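Local coordinates for protein Sex comb on midleg CG9495-PA (Drosophila melanogaster, PDB 1PK1) that probably mediates protein-protein association through its SAM domain, consistent with a role of this Polycomb-group protein in gene silencing, at residues Ile15-Ile26 / Phe40-Leu51. The protein carries 2 engineered substitutions. Sequence-based numbering, arbitrary orientation.
Sequences IDWTIEEVIQYI and FRKHEIDGKALL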
loop_
_atom_site.group_PDB
_atom_site.type_symbol
_atom_site.label_atom_id
_atom_site.label_comp_id
_atom_site.label_asym_id
_atom_site.label_seq_id
_atom_site.Cartn_x
_atom_site.Cartn_y
_atom_site.Cartn_z
ATOM N N ILE B 15 -4.256 17.870 11.521
ATOM C CA ILE B 15 -5.644 18.278 11.310
ATOM C C ILE B 15 -5.816 19.647 10.644
ATOM O O ILE B 15 -6.844 19.910 10.021
ATOM C CB ILE B 15 -6.441 18.275 12.637
ATOM C CG1 ILE B 15 -7.924 18.543 12.347
ATOM C CG2 ILE B 15 -5.878 19.325 13.588
ATOM C CD1 ILE B 15 -8.814 18.565 13.574
ATOM N N ASP B 16 -4.812 20.510 10.766
ATOM C CA ASP B 16 -4.881 21.846 10.179
ATOM C C ASP B 16 -4.074 21.975 8.892
ATOM O O ASP B 16 -3.856 23.080 8.391
ATOM C CB ASP B 16 -4.389 22.887 11.189
ATOM C CG ASP B 16 -5.185 22.871 12.476
ATOM O OD1 ASP B 16 -6.426 22.991 12.409
ATOM O OD2 ASP B 16 -4.570 22.744 13.556
ATOM N N TRP B 17 -3.630 20.846 8.352
ATOM C CA TRP B 17 -2.840 20.857 7.131
ATOM C C TRP B 17 -3.640 21.201 5.887
ATOM O O TRP B 17 -4.810 20.852 5.773
ATOM C CB TRP B 17 -2.177 19.499 6.914
ATOM C CG TRP B 17 -1.057 19.204 7.861
ATOM C CD1 TRP B 17 -0.514 20.049 8.783
ATOM C CD2 TRP B 17 -0.316 17.984 7.946
ATOM N NE1 TRP B 17 0.526 19.431 9.438
ATOM C CE2 TRP B 17 0.669 18.162 8.942
ATOM C CE3 TRP B 17 -0.385 16.757 7.272
ATOM C CZ2 TRP B 17 1.577 17.156 9.284
ATOM C CZ3 TRP B 17 0.518 15.757 7.610
ATOM C CH2 TRP B 17 1.489 15.964 8.609
ATOM N N THR B 18 -2.988 21.890 4.958
ATOM C CA THR B 18 -3.605 22.257 3.692
ATOM C C THR B 18 -3.362 21.067 2.775
ATOM O O THR B 18 -2.626 20.150 3.138
ATOM C CB THR B 18 -2.917 23.471 3.059
ATOM O OG1 THR B 18 -1.559 23.133 2.747
ATOM C CG2 THR B 18 -2.940 24.663 4.019
ATOM N N ILE B 19 -3.972 21.084 1.594
ATOM C CA ILE B 19 -3.779 20.011 0.633
ATOM C C ILE B 19 -2.293 19.871 0.284
ATOM O O ILE B 19 -1.762 18.761 0.225
ATOM C CB ILE B 19 -4.583 20.283 -0.667
ATOM C CG1 ILE B 19 -6.086 20.210 -0.372
ATOM C CG2 ILE B 19 -4.171 19.293 -1.753
ATOM C CD1 ILE B 19 -6.973 20.697 -1.517
ATOM N N GLU B 20 -1.610 20.992 0.062
ATOM C CA GLU B 20 -0.193 20.918 -0.277
ATOM C C GLU B 20 0.657 20.371 0.873
ATOM O O GLU B 20 1.633 19.657 0.641
ATOM C CB GLU B 20 0.333 22.286 -0.717
ATOM C CG GLU B 20 -0.188 22.739 -2.081
ATOM C CD GLU B 20 -0.046 21.663 -3.155
ATOM O OE1 GLU B 20 1.004 20.987 -3.203
ATOM O OE2 GLU B 20 -0.986 21.502 -3.960
ATOM N N GLU B 21 0.285 20.699 2.105
ATOM C CA GLU B 21 1.024 20.206 3.265
ATOM C C GLU B 21 0.866 18.690 3.383
ATOM O O GLU B 21 1.804 17.995 3.767
ATOM C CB GLU B 21 0.546 20.892 4.544
ATOM C CG GLU B 21 0.970 22.367 4.631
ATOM C CD GLU B 21 0.530 23.031 5.920
ATOM O OE1 GLU B 21 -0.684 23.021 6.214
ATOM O OE2 GLU B 21 1.399 23.568 6.642
ATOM N N VAL B 22 -0.323 18.186 3.059
ATOM C CA VAL B 22 -0.575 16.742 3.103
ATOM C C VAL B 22 0.272 16.051 2.038
ATOM O O VAL B 22 0.869 14.993 2.279
ATOM C CB VAL B 22 -2.067 16.419 2.836
ATOM C CG1 VAL B 22 -2.244 14.931 2.554
ATOM C CG2 VAL B 22 -2.910 16.822 4.041
ATOM N N ILE B 23 0.320 16.644 0.851
ATOM C CA ILE B 23 1.102 16.073 -0.231
ATOM C C ILE B 23 2.591 16.093 0.111
ATOM O O ILE B 23 3.311 15.145 -0.189
ATOM C CB ILE B 23 0.840 16.828 -1.547
ATOM C CG1 ILE B 23 -0.610 16.568 -1.980
ATOM C CG2 ILE B 23 1.834 16.382 -2.620
ATOM C CD1 ILE B 23 -1.030 17.278 -3.252
ATOM N N GLN B 24 3.046 17.169 0.742
ATOM C CA GLN B 24 4.449 17.273 1.138
ATOM C C GLN B 24 4.780 16.188 2.170
ATOM O O GLN B 24 5.864 15.605 2.141
ATOM C CB GLN B 24 4.736 18.658 1.727
ATOM C CG GLN B 24 6.124 18.802 2.346
ATOM C CD GLN B 24 7.247 18.655 1.333
ATOM O OE1 GLN B 24 8.419 18.546 1.704
ATOM N NE2 GLN B 24 6.899 18.657 0.050
ATOM N N TYR B 25 3.843 15.919 3.079
ATOM C CA TYR B 25 4.052 14.889 4.096
ATOM C C TYR B 25 4.205 13.523 3.435
ATOM O O TYR B 25 5.171 12.796 3.684
ATOM C CB TYR B 25 2.877 14.850 5.081
ATOM C CG TYR B 25 2.905 13.643 5.990
ATOM C CD1 TYR B 25 3.977 13.430 6.858
ATOM C CD2 TYR B 25 1.880 12.695 5.963
ATOM C CE1 TYR B 25 4.035 12.312 7.669
ATOM C CE2 TYR B 25 1.929 11.563 6.781
ATOM C CZ TYR B 25 3.014 11.382 7.629
ATOM O OH TYR B 25 3.104 10.278 8.437
ATOM N N ILE B 26 3.247 13.174 2.584
ATOM C CA ILE B 26 3.294 11.894 1.894
ATOM C C ILE B 26 4.570 11.750 1.066
ATOM O O ILE B 26 5.306 10.779 1.213
ATOM C CB ILE B 26 2.086 11.721 0.946
ATOM C CG1 ILE B 26 0.775 11.804 1.734
ATOM C CG2 ILE B 26 2.188 10.387 0.221
ATOM C CD1 ILE B 26 0.590 10.708 2.755
ATOM N N PHE B 40 -4.357 13.489 -5.041
ATOM C CA PHE B 40 -4.659 14.108 -3.759
ATOM C C PHE B 40 -5.189 15.520 -3.977
ATOM O O PHE B 40 -6.071 15.979 -3.252
ATOM C CB PHE B 40 -3.419 14.126 -2.862
ATOM C CG PHE B 40 -3.232 12.859 -2.084
ATOM C CD1 PHE B 40 -3.068 11.645 -2.742
ATOM C CD2 PHE B 40 -3.285 12.871 -0.693
ATOM C CE1 PHE B 40 -2.965 10.453 -2.028
ATOM C CE2 PHE B 40 -3.184 11.688 0.035
ATOM C CZ PHE B 40 -3.025 10.476 -0.633
ATOM N N ARG B 41 -4.662 16.203 -4.988
ATOM C CA ARG B 41 -5.133 17.549 -5.304
ATOM C C ARG B 41 -6.558 17.458 -5.851
ATOM O O ARG B 41 -7.439 18.223 -5.447
ATOM C CB ARG B 41 -4.214 18.210 -6.337
ATOM C CG ARG B 41 -2.789 18.369 -5.844
ATOM C CD ARG B 41 -1.941 19.250 -6.755
ATOM N NE ARG B 41 -0.623 19.500 -6.170
ATOM C CZ ARG B 41 0.382 18.629 -6.173
ATOM N NH1 ARG B 41 0.240 17.438 -6.738
ATOM N NH2 ARG B 41 1.529 18.943 -5.590
ATOM N N LYS B 42 -6.772 16.506 -6.756
ATOM C CA LYS B 42 -8.076 16.274 -7.379
ATOM C C LYS B 42 -9.153 15.998 -6.327
ATOM O O LYS B 42 -10.264 16.531 -6.405
ATOM C CB LYS B 42 -7.976 15.084 -8.343
ATOM C CG LYS B 42 -9.282 14.657 -9.012
ATOM C CD LYS B 42 -9.715 15.611 -10.107
ATOM C CE LYS B 42 -10.856 15.010 -10.921
ATOM N NZ LYS B 42 -11.381 15.966 -11.929
ATOM N N HIS B 43 -8.821 15.171 -5.340
ATOM C CA HIS B 43 -9.772 14.827 -4.289
ATOM C C HIS B 43 -9.778 15.804 -3.120
ATOM O O HIS B 43 -10.513 15.614 -2.142
ATOM C CB HIS B 43 -9.512 13.391 -3.819
ATOM C CG HIS B 43 -9.984 12.363 -4.797
ATOM N ND1 HIS B 43 -11.260 11.835 -4.763
ATOM C CD2 HIS B 43 -9.393 11.845 -5.900
ATOM C CE1 HIS B 43 -11.433 11.040 -5.803
ATOM N NE2 HIS B 43 -10.316 11.029 -6.510
ATOM N N GLU B 44 -8.972 16.856 -3.242
ATOM C CA GLU B 44 -8.877 17.902 -2.228
ATOM C C GLU B 44 -8.622 17.314 -0.851
ATOM O O GLU B 44 -9.331 17.609 0.111
ATOM C CB GLU B 44 -10.168 18.732 -2.229
ATOM C CG GLU B 44 -10.345 19.560 -3.494
ATOM C CD GLU B 44 -11.774 20.048 -3.703
ATOM O OE1 GLU B 44 -12.549 20.113 -2.725
ATOM O OE2 GLU B 44 -12.115 20.375 -4.856
ATOM N N ILE B 45 -7.581 16.496 -0.759
ATOM C CA ILE B 45 -7.239 15.851 0.498
ATOM C C ILE B 45 -6.404 16.764 1.387
ATOM O O ILE B 45 -5.179 16.816 1.273
ATOM C CB ILE B 45 -6.477 14.521 0.238
ATOM C CG1 ILE B 45 -7.322 13.608 -0.659
ATOM C CG2 ILE B 45 -6.189 13.802 1.555
ATOM C CD1 ILE B 45 -8.693 13.270 -0.097
ATOM N N ASP B 46 -7.080 17.512 2.254
ATOM C CA ASP B 46 -6.380 18.387 3.176
ATOM C C ASP B 46 -6.198 17.594 4.464
ATOM O O ASP B 46 -6.509 16.403 4.506
ATOM C CB ASP B 46 -7.187 19.668 3.424
ATOM C CG ASP B 46 -8.498 19.413 4.146
ATOM O OD1 ASP B 46 -9.021 18.283 4.095
ATOM O OD2 ASP B 46 -9.019 20.370 4.754
ATOM N N GLY B 47 -5.684 18.247 5.500
ATOM C CA GLY B 47 -5.466 17.575 6.770
ATOM C C GLY B 47 -6.668 16.809 7.292
ATOM O O GLY B 47 -6.559 15.630 7.618
ATOM N N LYS B 48 -7.820 17.468 7.380
ATOM C CA LYS B 48 -9.019 16.802 7.878
ATOM C C LYS B 48 -9.389 15.587 7.035
ATOM O O LYS B 48 -9.774 14.552 7.570
ATOM C CB LYS B 48 -10.208 17.764 7.910
ATOM C CG LYS B 48 -11.449 17.138 8.527
ATOM C CD LYS B 48 -12.664 18.042 8.433
ATOM C CE LYS B 48 -13.813 17.477 9.260
ATOM N NZ LYS B 48 -14.104 16.055 8.916
ATOM N N ALA B 49 -9.278 15.722 5.717
ATOM C CA ALA B 49 -9.604 14.627 4.812
ATOM C C ALA B 49 -8.611 13.467 4.945
ATOM O O ALA B 49 -9.000 12.300 4.903
ATOM C CB ALA B 49 -9.631 15.136 3.372
ATOM N N LEU B 50 -7.333 13.792 5.110
ATOM C CA LEU B 50 -6.301 12.761 5.245
ATOM C C LEU B 50 -6.599 11.810 6.403
ATOM O O LEU B 50 -6.564 10.587 6.257
ATOM C CB LEU B 50 -4.939 13.412 5.478
ATOM C CG LEU B 50 -3.749 12.452 5.556
ATOM C CD1 LEU B 50 -3.513 11.817 4.180
ATOM C CD2 LEU B 50 -2.507 13.212 6.013
ATOM N N LEU B 51 -6.893 12.386 7.560
ATOM C CA LEU B 51 -7.174 11.596 8.749
ATOM C C LEU B 51 -8.452 10.776 8.613
ATOM O O LEU B 51 -8.669 9.818 9.358
ATOM C CB LEU B 51 -7.270 12.525 9.961
ATOM C CG LEU B 51 -6.026 13.386 10.200
ATOM C CD1 LEU B 51 -6.280 14.356 11.343
ATOM C CD2 LEU B 51 -4.832 12.492 10.502
HETATM O O HOH W 1 -6.970 20.588 7.295
#
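Arg41 and Glu20 form a salt bridge at one end of this contact. The arginine grips the carboxylate side-on. Arg41 NE reaches Glu20 OE2 at 3.0 Å and Arg41 NH2 reaches Glu20 OE1 at 3.2 Å, each on a syn lone pair. The two flat groups are 23° apart, and both bonds are bent. The glutamate chain bends at chi2, which brings its carboxylate back to the arginine. Ile23 CD1 sits over the centre of one guanidinium face, 3.5 Å from Arg41 CZ. Arg41 NH1 has a second acidic partner, Asp38.

Ile19 lies across the chain turn after helix 37-42. Ile19 CD1 packs on Glu44 CA at 3.5 Å, where a Schellman motif ends that helix. Its CA-H points at Ile45 O, which has no conventional hydrogen-bond partner. Val22 fills the middle. With CG1 anti to the backbone N (chi1 166°), Val22 CG1 meets Leu50 CD1 at 3.7 Å and the edge of the Phe40 ring. CG2 rests on the backbone where Asp46 joins Gly47. The Ile23 and Phe40 side chains slide past each other in opposite directions, with Ile23 CG1 against Phe40 CB.

At the other end the backbones close up. Gly47 N donates to Trp17 O at 2.8 Å, from above the carbonyl plane. Trp17 CB lies 3.8 Å from Gly47 CA. A water lies between Trp17 O, Ile15 O and Lys48 N and bridges the two segments. The two facing helices each start with a cap: Thr18 and Glu21 form a capping box, and Asp46 OD1 accepts from Ala49 N.

Within the helical SAM domain, the axes of segments 19-26 and 47-51 come within 9.4 Å, at 49° between their N-to-C directions. Helix 66-79 packs against Tyr25, Phe40 and Leu50, joining both segments to the core.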